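Local coordinates for protein putative zinc protease (Bordetella pertussis, PDB 3IH6) that probably acts as a zinc-dependent metalloendopeptidase of the M16 family, this chain being one piece of it that includes part of an inactive domain, at residues Ala124-Lys127 against Trp128-Trp132; Phe159-Arg162 against Asp163-Arg166; Pro115-Gln118 against Glu119-Glu122; Tyr136-Pro139 against Glu140-Gly143; Leu170-Val173 against Gln174-Ala177. All blocks are in the same frame, centred on the assembly; numbering follows the deposited sequence.

Overall arrangement
All five contacts are local, 1, 2 and 5 within helices, 3 and 4 at helix N-termini; along the chain they run 3, 1, 4, 2, 5. Contact 3 starts helix 118-136 and contact 1 lies further along it, their centres about 14 Å apart; contact 4 is the turn into helix 139-152, its centre about 30 Å from that of contact 3. Helix 157-167, with contact 2, returns against contact 1, where W128, W132 and R125 meet it. Helix 170-180 then brings contact 5 to about 10 Å from contact 3, centre to centre. The helices thus fold back on one another beside the five-stranded antiparallel sheet, and contacts 1 to 4 also reach other subunits of the six-chain assembly.

Contact 1 (Ala124-Lys127 against Trp128-Trp132)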
loop_
_atom_site.group_PDB
_atom_site.type_symbol
_atom_site.label_atom_id
_atom_site.label_comp_id
_atom_site.label_asym_id
_atom_site.label_seq_id
_atom_site.Cartn_x
_atom_site.Cartn_y
_atom_site.Cartn_z
ATOM N N ALA E 124 14.749 19.468 -0.616
ATOM C CA ALA E 124 14.656 18.520 -1.718
ATOM C C ALA E 124 15.485 17.258 -1.471
ATOM O O ALA E 124 15.031 16.135 -1.808
ATOM C CB ALA E 124 15.073 19.177 -2.982
ATOM N N ARG E 125 16.652 17.435 -0.830
ATOM C CA ARG E 125 17.516 16.293 -0.487
ATOM C C ARG E 125 16.849 15.382 0.520
ATOM O O ARG E 125 16.854 14.157 0.357
ATOM C CB ARG E 125 18.896 16.741 0.055
ATOM C CG ARG E 125 19.979 15.674 -0.157
ATOM C CD ARG E 125 21.151 15.661 0.854
ATOM N NE ARG E 125 21.648 16.987 1.234
ATOM C CZ ARG E 125 22.554 17.685 0.556
ATOM N NH1 ARG E 125 22.923 18.873 1.008
ATOM N NH2 ARG E 125 23.113 17.210 -0.548
ATOM N N SER E 126 16.290 15.959 1.584
ATOM C CA SER E 126 15.619 15.117 2.601
ATOM C C SER E 126 14.482 14.268 2.004
ATOM O O SER E 126 14.389 13.052 2.263
ATOM C CB SER E 126 15.131 15.933 3.799
ATOM O OG SER E 126 14.686 15.054 4.839
ATOM N N LYS E 127 13.639 14.905 1.190
ATOM C CA LYS E 127 12.537 14.220 0.515
ATOM C C LYS E 127 13.030 13.045 -0.339
ATOM O O LYS E 127 12.491 11.914 -0.273
ATOM C CB LYS E 127 11.759 15.210 -0.356
ATOM C CG LYS E 127 10.660 14.554 -1.188
ATOM C CD LYS E 127 9.926 15.593 -2.052
ATOM C CE LYS E 127 8.452 15.222 -2.157
ATOM N NZ LYS E 127 8.177 14.378 -3.343
ATOM N N TRP E 128 14.062 13.320 -1.132
ATOM C CA TRP E 128 14.660 12.352 -2.072
ATOM C C TRP E 128 15.195 11.150 -1.319
ATOM O O TRP E 128 14.918 10.003 -1.711
ATOM C CB TRP E 128 15.796 13.005 -2.888
ATOM C CG TRP E 128 16.136 12.208 -4.138
ATOM C CD1 TRP E 128 15.752 12.491 -5.404
ATOM C CD2 TRP E 128 16.893 10.984 -4.213
ATOM N NE1 TRP E 128 16.222 11.542 -6.262
ATOM C CE2 TRP E 128 16.925 10.603 -5.562
ATOM C CE3 TRP E 128 17.572 10.193 -3.263
ATOM C CZ2 TRP E 128 17.608 9.467 -6.016
ATOM C CZ3 TRP E 128 18.234 9.039 -3.711
ATOM C CH2 TRP E 128 18.244 8.693 -5.079
ATOM N N LEU E 129 15.936 11.404 -0.230
ATOM C CA LEU E 129 16.593 10.317 0.523
ATOM C C LEU E 129 15.623 9.449 1.305
ATOM O O LEU E 129 15.827 8.246 1.385
ATOM C CB LEU E 129 17.733 10.825 1.428
ATOM C CG LEU E 129 18.911 11.418 0.654
ATOM C CD1 LEU E 129 19.900 12.041 1.604
ATOM C CD2 LEU E 129 19.601 10.404 -0.275
ATOM N N THR E 130 14.573 10.058 1.855
ATOM C CA THR E 130 13.447 9.369 2.507
ATOM C C THR E 130 12.758 8.387 1.562
ATOM O O THR E 130 12.425 7.274 1.945
ATOM C CB THR E 130 12.386 10.427 2.996
ATOM O OG1 THR E 130 13.029 11.382 3.844
ATOM C CG2 THR E 130 11.234 9.802 3.737
ATOM N N ALA E 131 12.507 8.841 0.331
ATOM C CA ALA E 131 11.871 7.992 -0.704
ATOM C C ALA E 131 12.791 6.819 -0.990
ATOM O O ALA E 131 12.332 5.679 -1.017
ATOM C CB ALA E 131 11.589 8.775 -1.971
ATOM N N TRP E 132 14.092 7.108 -1.097
ATOM C CA TRP E 132 15.119 6.102 -1.357
ATOM C C TRP E 132 15.197 5.016 -0.267
ATOM O O TRP E 132 15.297 3.843 -0.593
ATOM C CB TRP E 132 16.513 6.725 -1.593
ATOM C CG TRP E 132 17.498 5.688 -2.156
ATOM C CD1 TRP E 132 17.773 5.436 -3.491
ATOM C CD2 TRP E 132 18.269 4.734 -1.411
ATOM N NE1 TRP E 132 18.678 4.416 -3.605
ATOM C CE2 TRP E 132 18.989 3.958 -2.344
ATOM C CE3 TRP E 132 18.429 4.468 -0.044
ATOM C CZ2 TRP E 132 19.870 2.944 -1.948
ATOM C CZ3 TRP E 132 19.293 3.448 0.343
ATOM C CH2 TRP E 132 19.994 2.697 -0.612
#
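T130 and S126 meet at a backbone oxygen: S126 O accepts both T130 OG1, at 2.7 Å, and T130 N, at 3.0 Å. The two donors come to it from opposite faces of the carbonyl plane, the hydroxyl standing 39° out of that plane. T130 OG1 can fold back in this way because it sits beside its own backbone N, with chi1 at -55°, and so points down the preceding turn. One residue earlier, R125 and L129 run side by side in the same direction, and R125 CD touches L129 CD1 at 3.9 Å. The guanidinium of R125 is engaged beyond this pair, by a salt bridge to E122 and by hydrogen bonds to the carbonyls of V165 and A168. W128 CB packs at 3.4 Å on A124 O, while its indole NE1 bonds to D45 of helix 39-52. P8 of the second subunit packs on both R125 and L129. Regular bonds such as L129 N to R125 O, 3.0 Å, hold the turn together. This is the i to i+4 pattern of an alpha helix, with a threonine hydroxyl bonded back to the carbonyl one turn earlier, here in helix 118-136.

Contact 2 (Phe159-Arg162 against Asp163-Arg166); sequences FLQR and DRVR
D163 OD1 is shared by two arginines. R166 NH1 approaches to 2.8 Å in a salt bridge, whereas R162 NE stays at 3.8 Å, a long pairing in which the oxygen lies well out of the guanidinium plane, so charge alone links them. R166 reaches back because its CG lies between the backbone N and the carbonyl carbon, chi1 54°, which also lays its CD against R162 CD at 3.6 Å. The other carboxylate oxygen, D163 OD2, bonds to Y191 OH of the third subunit. Around the helix, R164 extends alongside the preceding turn, and L160 CD2 rests over the centre of one guanidinium face, 3.5 Å from R164 CZ. At the edge of the same group, in its plane, R164 NH1 gives a weak bond to Q161 OE1 at 3.4 Å. A water lies 2.8 Å from Q161 OE1 and can donate to it, weakly accepts from R164 NH1, and so bridges the two side chains; R164 NH2 is taken by the carbonyl of G37. R162 also makes a cation-pi contact with W132 of helix 118-136. R162 NE is buried with no hydrogen-bond partner in the model, so the nearby D163 carboxylate and the W132 ring probably offset its charge, while the second arginine and the tyrosine of a neighbouring subunit should favour the ionised form of D163.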
loop_
_atom_site.group_PDB
_atom_site.type_symbol
_atom_site.label_atom_id
_atom_site.label_comp_id
_atom_site.label_asym_id
_atom_site.label_seq_id
_atom_site.Cartn_x
_atom_site.Cartn_y
_atom_site.Cartn_z
ATOM N N PHE E 159 22.278 2.757 -6.622
ATOM C CA PHE E 159 23.100 3.197 -5.523
ATOM C C PHE E 159 23.836 4.493 -5.772
ATOM O O PHE E 159 24.024 5.297 -4.845
ATOM C CB PHE E 159 24.090 2.092 -5.127
ATOM C CG PHE E 159 23.421 0.867 -4.650
ATOM C CD1 PHE E 159 22.879 0.816 -3.362
ATOM C CD2 PHE E 159 23.268 -0.217 -5.491
ATOM C CE1 PHE E 159 22.237 -0.331 -2.923
ATOM C CE2 PHE E 159 22.634 -1.354 -5.047
ATOM C CZ PHE E 159 22.117 -1.399 -3.759
ATOM N N LEU E 160 24.258 4.698 -7.015
ATOM C CA LEU E 160 25.060 5.860 -7.352
ATOM C C LEU E 160 24.241 7.140 -7.245
ATOM O O LEU E 160 24.764 8.143 -6.732
ATOM C CB LEU E 160 25.717 5.723 -8.737
ATOM C CG LEU E 160 26.503 6.917 -9.320
ATOM C CD1 LEU E 160 27.706 7.371 -8.466
ATOM C CD2 LEU E 160 26.952 6.597 -10.766
ATOM N N GLN E 161 22.967 7.094 -7.688
ATOM C CA GLN E 161 22.087 8.266 -7.651
ATOM C C GLN E 161 21.937 8.692 -6.196
ATOM O O GLN E 161 22.050 9.875 -5.879
ATOM C CB GLN E 161 20.699 8.028 -8.312
ATOM C CG GLN E 161 20.629 7.734 -9.853
ATOM C CD GLN E 161 21.315 8.759 -10.764
ATOM O OE1 GLN E 161 22.304 9.378 -10.390
ATOM N NE2 GLN E 161 20.798 8.911 -12.000
ATOM N N ARG E 162 21.740 7.718 -5.306
ATOM C CA ARG E 162 21.693 7.970 -3.867
ATOM C C ARG E 162 22.951 8.682 -3.381
ATOM O O ARG E 162 22.858 9.669 -2.634
ATOM C CB ARG E 162 21.506 6.650 -3.095
ATOM C CG ARG E 162 20.995 6.811 -1.669
ATOM C CD ARG E 162 22.111 6.881 -0.670
ATOM N NE ARG E 162 22.773 5.590 -0.591
ATOM C CZ ARG E 162 22.972 4.919 0.535
ATOM N NH1 ARG E 162 23.579 3.735 0.492
ATOM N NH2 ARG E 162 22.594 5.441 1.695
ATOM N N ASP E 163 24.123 8.187 -3.801
ATOM C CA ASP E 163 25.381 8.763 -3.336
ATOM C C ASP E 163 25.556 10.186 -3.824
ATOM O O ASP E 163 25.965 11.058 -3.060
ATOM C CB ASP E 163 26.598 7.901 -3.705
ATOM C CG ASP E 163 26.716 6.652 -2.822
ATOM O OD1 ASP E 163 26.293 6.700 -1.635
ATOM O OD2 ASP E 163 27.212 5.624 -3.333
ATOM N N ARG E 164 25.207 10.408 -5.086
ATOM C CA ARG E 164 25.262 11.735 -5.713
ATOM C C ARG E 164 24.314 12.715 -5.030
ATOM O O ARG E 164 24.616 13.874 -4.906
ATOM C CB ARG E 164 24.869 11.618 -7.171
ATOM C CG ARG E 164 25.951 11.010 -8.046
ATOM C CD ARG E 164 25.404 10.659 -9.410
ATOM N NE ARG E 164 26.519 10.395 -10.326
ATOM C CZ ARG E 164 26.416 9.916 -11.565
ATOM N NH1 ARG E 164 25.232 9.614 -12.100
ATOM N NH2 ARG E 164 27.513 9.722 -12.265
ATOM N N VAL E 165 23.161 12.225 -4.581
ATOM C CA VAL E 165 22.201 13.094 -3.890
ATOM C C VAL E 165 22.709 13.469 -2.502
ATOM O O VAL E 165 22.677 14.641 -2.128
ATOM C CB VAL E 165 20.786 12.459 -3.829
ATOM C CG1 VAL E 165 19.913 13.113 -2.719
ATOM C CG2 VAL E 165 20.128 12.544 -5.179
ATOM N N ARG E 166 23.189 12.503 -1.738
ATOM C CA ARG E 166 23.695 12.834 -0.401
ATOM C C ARG E 166 24.904 13.777 -0.398
ATOM O O ARG E 166 25.107 14.462 0.590
ATOM C CB ARG E 166 23.931 11.593 0.452
ATOM C CG ARG E 166 24.811 10.570 -0.166
ATOM C CD ARG E 166 24.625 9.238 0.532
ATOM N NE ARG E 166 25.624 8.993 1.567
ATOM C CZ ARG E 166 26.904 8.712 1.329
ATOM N NH1 ARG E 166 27.365 8.654 0.080
ATOM N NH2 ARG E 166 27.732 8.501 2.351
HETATM O O HOH W 1 22.951 11.774 -11.584
#

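Contact 3 (Pro115-Gln118 against Glu119-Glu122)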
loop_
_atom_site.group_PDB
_atom_site.type_symbol
_atom_site.label_atom_id
_atom_site.label_comp_id
_atom_site.label_asym_id
_atom_site.label_seq_id
_atom_site.Cartn_x
_atom_site.Cartn_y
_atom_site.Cartn_z
ATOM N N PRO E 115 19.095 32.217 -7.419
ATOM C CA PRO E 115 19.728 30.916 -7.135
ATOM C C PRO E 115 19.145 30.175 -5.925
ATOM O O PRO E 115 18.786 30.784 -4.932
ATOM C CB PRO E 115 21.174 31.284 -6.826
ATOM C CG PRO E 115 21.103 32.655 -6.276
ATOM C CD PRO E 115 19.978 33.338 -7.038
ATOM N N PHE E 116 19.044 28.863 -6.033
ATOM C CA PHE E 116 18.666 28.027 -4.916
ATOM C C PHE E 116 19.434 28.387 -3.620
ATOM O O PHE E 116 20.655 28.667 -3.644
ATOM C CB PHE E 116 18.920 26.556 -5.286
ATOM C CG PHE E 116 18.104 26.069 -6.469
ATOM C CD1 PHE E 116 18.671 25.241 -7.431
ATOM C CD2 PHE E 116 16.761 26.430 -6.619
ATOM C CE1 PHE E 116 17.909 24.776 -8.526
ATOM C CE2 PHE E 116 15.989 25.979 -7.745
ATOM C CZ PHE E 116 16.562 25.171 -8.681
ATOM N N SER E 117 18.708 28.362 -2.501
ATOM C CA SER E 117 19.286 28.502 -1.181
ATOM C C SER E 117 19.739 27.131 -0.686
ATOM O O SER E 117 19.238 26.094 -1.176
ATOM C CB SER E 117 18.229 29.015 -0.222
ATOM O OG SER E 117 17.263 27.985 0.008
ATOM N N GLN E 118 20.641 27.131 0.303
ATOM C CA GLN E 118 21.129 25.889 0.943
ATOM C C GLN E 118 19.964 25.116 1.528
ATOM O O GLN E 118 19.865 23.888 1.335
ATOM C CB GLN E 118 22.171 26.177 2.051
ATOM C CG GLN E 118 22.952 24.957 2.572
ATOM C CD GLN E 118 23.448 24.026 1.473
ATOM O OE1 GLN E 118 23.940 24.462 0.430
ATOM N NE2 GLN E 118 23.273 22.724 1.685
ATOM N N GLU E 119 19.094 25.854 2.224
ATOM C CA GLU E 119 17.861 25.323 2.845
ATOM C C GLU E 119 16.918 24.670 1.824
ATOM O O GLU E 119 16.259 23.655 2.108
ATOM C CB GLU E 119 17.138 26.477 3.580
ATOM C CG GLU E 119 15.872 26.082 4.364
ATOM C CD GLU E 119 15.222 27.272 5.074
ATOM O OE1 GLU E 119 15.908 28.299 5.242
ATOM O OE2 GLU E 119 14.030 27.193 5.467
ATOM N N GLU E 120 16.845 25.245 0.629
ATOM C CA GLU E 120 15.989 24.660 -0.420
ATOM C C GLU E 120 16.510 23.316 -0.886
ATOM O O GLU E 120 15.709 22.382 -1.161
ATOM C CB GLU E 120 15.857 25.588 -1.616
ATOM C CG GLU E 120 14.799 26.640 -1.345
ATOM C CD GLU E 120 14.801 27.748 -2.367
ATOM O OE1 GLU E 120 15.869 28.014 -2.962
ATOM O OE2 GLU E 120 13.715 28.326 -2.595
ATOM N N LEU E 121 17.844 23.235 -0.958
ATOM C CA LEU E 121 18.513 22.018 -1.359
ATOM C C LEU E 121 18.321 20.962 -0.286
ATOM O O LEU E 121 18.092 19.781 -0.602
ATOM C CB LEU E 121 20.008 22.220 -1.634
ATOM C CG LEU E 121 20.844 20.948 -1.873
ATOM C CD1 LEU E 121 20.329 20.104 -3.027
ATOM C CD2 LEU E 121 22.250 21.339 -2.145
ATOM N N GLU E 122 18.411 21.366 0.972
ATOM C CA GLU E 122 18.220 20.400 2.035
ATOM C C GLU E 122 16.767 19.912 2.038
ATOM O O GLU E 122 16.522 18.746 2.332
ATOM C CB GLU E 122 18.581 20.982 3.398
ATOM C CG GLU E 122 20.053 21.282 3.652
ATOM C CD GLU E 122 20.969 20.106 3.320
ATOM O OE1 GLU E 122 20.507 18.946 3.247
ATOM O OE2 GLU E 122 22.179 20.348 3.127
#
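S117 places its OG between the backbone N and the carbonyl carbon, chi1 70°, while E120 starts beside its own backbone N, chi1 -82°, and then runs extended back along the chain; the two side chains therefore reach each other's backbone. S117 OG accepts from E120 N at 2.8 Å, and E120 OE1 accepts from S117 N at 2.9 Å. The second bond is nearly straight, 173° at the hydrogen, and meets the oxygen on its anti side, somewhat out of the carboxylate plane. This exchange is a capping box, with S117 as N-cap of helix 118-136. A weak bond from S117 OG to E120 OE1 closes the group, and the same oxygen lies near the plane of the F116 ring, at its edge, 4.1 Å from CD2. E120 OE2 is held by a salt bridge to R58. From the next residue, Q118 bends at chi2 and brings NE2 to 3.0 Å from E122 OE2, a weak bond whose amide and carboxylate planes are well apart in tilt; the stronger partner of E122 is R125. E119 OE2 hydrogen-bonds to S56 OG of the second subunit. The box gives acceptors to E120 N, which otherwise has a weak bond to S117 O, and to S117 N just ahead of the helix, and E119 and E120 would probably interact favourably with the positive end of the helix dipole.

Contact 4 (Tyr136-Pro139 against Glu140-Gly143)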
loop_
_atom_site.group_PDB
_atom_site.type_symbol
_atom_site.label_atom_id
_atom_site.label_comp_id
_atom_site.label_asym_id
_atom_site.label_seq_id
_atom_site.Cartn_x
_atom_site.Cartn_y
_atom_site.Cartn_z
ATOM N N TYR E 136 14.540 1.025 -0.575
ATOM C CA TYR E 136 15.602 0.090 -0.202
ATOM C C TYR E 136 15.204 -0.933 0.896
ATOM O O TYR E 136 15.699 -2.094 0.904
ATOM C CB TYR E 136 16.851 0.923 0.154
ATOM C CG TYR E 136 17.972 0.146 0.790
ATOM C CD1 TYR E 136 18.794 -0.683 0.022
ATOM C CD2 TYR E 136 18.213 0.239 2.169
ATOM C CE1 TYR E 136 19.838 -1.399 0.612
ATOM C CE2 TYR E 136 19.244 -0.470 2.762
ATOM C CZ TYR E 136 20.056 -1.285 1.981
ATOM O OH TYR E 136 21.080 -1.996 2.582
ATOM N N ALA E 137 14.278 -0.550 1.789
ATOM C CA ALA E 137 13.869 -1.431 2.892
ATOM C C ALA E 137 12.933 -2.585 2.474
ATOM O O ALA E 137 12.646 -3.484 3.268
ATOM C CB ALA E 137 13.254 -0.615 4.032
ATOM N N ASP E 138 12.485 -2.547 1.223
ATOM C CA ASP E 138 11.578 -3.543 0.637
ATOM C C ASP E 138 12.304 -4.252 -0.526
ATOM O O ASP E 138 12.654 -3.613 -1.517
ATOM C CB ASP E 138 10.296 -2.835 0.124
ATOM C CG ASP E 138 9.174 -3.815 -0.256
ATOM O OD1 ASP E 138 9.424 -4.982 -0.711
ATOM O OD2 ASP E 138 8.014 -3.400 -0.099
ATOM N N PRO E 139 12.583 -5.567 -0.395
ATOM C CA PRO E 139 13.147 -6.343 -1.536
ATOM C C PRO E 139 12.363 -6.184 -2.865
ATOM O O PRO E 139 12.982 -6.027 -3.920
ATOM C CB PRO E 139 13.049 -7.791 -1.045
ATOM C CG PRO E 139 13.249 -7.678 0.440
ATOM C CD PRO E 139 12.590 -6.351 0.859
ATOM N N GLU E 140 11.031 -6.230 -2.811
ATOM C CA GLU E 140 10.190 -5.958 -3.994
ATOM C C GLU E 140 10.523 -4.645 -4.678
ATOM O O GLU E 140 10.790 -4.620 -5.886
ATOM C CB GLU E 140 8.707 -5.948 -3.656
ATOM C CG GLU E 140 7.820 -5.981 -4.882
ATOM C CD GLU E 140 6.535 -6.783 -4.664
ATOM O OE1 GLU E 140 6.031 -6.810 -3.526
ATOM O OE2 GLU E 140 6.028 -7.379 -5.638
ATOM N N LYS E 141 10.536 -3.567 -3.903
ATOM C CA LYS E 141 10.812 -2.254 -4.471
ATOM C C LYS E 141 12.252 -2.095 -4.980
ATOM O O LYS E 141 12.505 -1.435 -6.011
ATOM C CB LYS E 141 10.450 -1.146 -3.470
ATOM C CG LYS E 141 8.959 -0.997 -3.247
ATOM C CD LYS E 141 8.705 -0.004 -2.113
ATOM C CE LYS E 141 7.331 -0.182 -1.542
ATOM N NZ LYS E 141 7.298 0.269 -0.116
ATOM N N VAL E 142 13.201 -2.684 -4.271
ATOM C CA VAL E 142 14.593 -2.672 -4.751
ATOM C C VAL E 142 14.703 -3.370 -6.111
ATOM O O VAL E 142 15.417 -2.907 -6.986
ATOM C CB VAL E 142 15.541 -3.374 -3.751
ATOM C CG1 VAL E 142 16.964 -3.534 -4.348
ATOM C CG2 VAL E 142 15.576 -2.610 -2.422
ATOM N N GLY E 143 14.017 -4.506 -6.267
ATOM C CA GLY E 143 14.079 -5.304 -7.494
ATOM C C GLY E 143 13.575 -4.469 -8.661
ATOM O O GLY E 143 14.146 -4.511 -9.761
#
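A helix N-terminus with an aspartate cap and a proline at its first position forms this contact, where helix 139-152 begins directly after the turn that ends helix 118-136. D138 OD1 accepts from E140 N at 2.9 Å, although the angle of 124° at the hydrogen makes the bond weak. The carboxylate is carried there by a first torsion that sets CG beside the carbonyl carbon, chi1 -169°, and the same oxygen lies 3.2 Å from E140 CB. The other oxygen faces K141, whose side chain crosses that of D138 at about a right angle: D138 OD2 is 3.6 Å from K141 CE and 3.7 Å from K141 NZ, a long salt bridge. D138 therefore acts as N-cap with one oxygen and as a charge partner with the other. P139 follows as the first helical residue, where the missing N-H costs no helical bond, since no carbonyl of this helix lies one turn earlier. From here the regular helical bonds start, V142 N to D138 O at 3.0 Å and then G143 N to P139 O. V142 tucks back into the turn, its CG2 lying 3.2 Å from D138 O and 3.4 Å from Y136 O; its contact with the Y136 ring is looser, 4.5 Å from CG2 to CD1. That ring stacks with W132 on one hand and meets Y4 of the third subunit edge-to-face, and Y136 OH bonds to Q90 of that subunit. P139 packs against N2 of the third subunit and Q134 of the fourth.

Contact 5 (Leu170-Val173 against Gln174-Ala177)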
loop_
_atom_site.group_PDB
_atom_site.type_symbol
_atom_site.label_atom_id
_atom_site.label_comp_id
_atom_site.label_asym_id
_atom_site.label_seq_id
_atom_site.Cartn_x
_atom_site.Cartn_y
_atom_site.Cartn_z
ATOM N N LEU E 170 25.346 22.741 -3.719
ATOM C CA LEU E 170 24.419 23.747 -4.219
ATOM C C LEU E 170 24.817 24.260 -5.622
ATOM O O LEU E 170 23.959 24.462 -6.474
ATOM C CB LEU E 170 24.300 24.885 -3.206
ATOM C CG LEU E 170 23.176 25.902 -3.384
ATOM C CD1 LEU E 170 21.819 25.216 -3.173
ATOM C CD2 LEU E 170 23.350 27.095 -2.469
ATOM N N ASP E 171 26.118 24.472 -5.852
ATOM C CA ASP E 171 26.613 24.919 -7.171
ATOM C C ASP E 171 26.295 23.968 -8.329
ATOM O O ASP E 171 25.984 24.399 -9.446
ATOM C CB ASP E 171 28.114 25.228 -7.112
ATOM C CG ASP E 171 28.420 26.520 -6.342
ATOM O OD1 ASP E 171 27.451 27.233 -5.977
ATOM O OD2 ASP E 171 29.618 26.839 -6.096
ATOM N N ASP E 172 26.361 22.673 -8.060
ATOM C CA ASP E 172 26.052 21.647 -9.066
ATOM C C ASP E 172 24.580 21.468 -9.368
ATOM O O ASP E 172 24.209 21.193 -10.519
ATOM C CB ASP E 172 26.667 20.315 -8.649
ATOM C CG ASP E 172 28.182 20.377 -8.653
ATOM O OD1 ASP E 172 28.744 21.121 -9.492
ATOM O OD2 ASP E 172 28.814 19.707 -7.823
ATOM N N VAL E 173 23.742 21.598 -8.339
ATOM C CA VAL E 173 22.324 21.550 -8.570
ATOM C C VAL E 173 21.885 22.827 -9.311
ATOM O O VAL E 173 21.097 22.741 -10.248
ATOM C CB VAL E 173 21.512 21.291 -7.272
ATOM C CG1 VAL E 173 20.014 21.263 -7.578
ATOM C CG2 VAL E 173 21.940 19.968 -6.611
ATOM N N GLN E 174 22.437 23.991 -8.923
ATOM C CA GLN E 174 22.159 25.250 -9.635
ATOM C C GLN E 174 22.542 25.129 -11.099
ATOM O O GLN E 174 21.737 25.405 -12.002
ATOM C CB GLN E 174 22.916 26.423 -9.007
ATOM C CG GLN E 174 22.681 27.796 -9.675
ATOM C CD GLN E 174 21.348 28.435 -9.324
ATOM O OE1 GLN E 174 20.683 28.047 -8.333
ATOM N NE2 GLN E 174 20.935 29.426 -10.130
ATOM N N ARG E 175 23.792 24.743 -11.341
ATOM C CA ARG E 175 24.295 24.668 -12.714
ATOM C C ARG E 175 23.431 23.747 -13.574
ATOM O O ARG E 175 23.097 24.086 -14.717
ATOM C CB ARG E 175 25.736 24.189 -12.745
ATOM C CG ARG E 175 26.145 23.704 -14.127
ATOM C CD ARG E 175 27.590 23.390 -14.197
ATOM N NE ARG E 175 27.988 22.483 -13.121
ATOM C CZ ARG E 175 27.812 21.165 -13.135
ATOM N NH1 ARG E 175 27.222 20.575 -14.176
ATOM N NH2 ARG E 175 28.232 20.445 -12.098
ATOM N N ALA E 176 23.064 22.592 -13.026
ATOM C CA ALA E 176 22.181 21.637 -13.733
ATOM C C ALA E 176 20.833 22.264 -14.144
ATOM O O ALA E 176 20.431 22.236 -15.317
ATOM C CB ALA E 176 21.974 20.375 -12.894
ATOM N N ALA E 177 20.141 22.840 -13.184
ATOM C CA ALA E 177 18.859 23.473 -13.465
ATOM C C ALA E 177 19.048 24.612 -14.434
ATOM O O ALA E 177 18.278 24.734 -15.402
ATOM C CB ALA E 177 18.221 23.988 -12.173
#
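D172 and R175 form the charged pair of this turn: R175 NH2 donates to D172 OD1 at 2.7 Å, a salt bridge with a hydrogen-bond angle of 147°. The side chains run alongside each other, yet their flat ends are turned 66° apart, and the nitrogen comes to the oxygen from above the carboxylate plane. A bend of the arginine at chi3, 52°, folds the guanidinium back over the preceding turn, where D172 O lies over one of its faces. R175 NH1 has a second anion, D40 of helix 39-52. The backbone bonds are those of a regular helix, including Q174 N to L170 O at 2.9 Å and A177 N to V173 O at 3.1 Å. Among the CB-to-carbonyl contacts, Q174 CB sits 3.4 Å from L170 O, and A176 CB is equally close to D172 O. Q174 carries its amide outward to the loop ahead of helix 118-136, giving NE2 to the carbonyl of L111 and accepting at OE1 from F116 N. L170 and V173 press on L121 of helix 118-136, while V173 meets L46 and A177 meets A47, so that helix 170-180 lies against both helix 118-136 and helix 39-52.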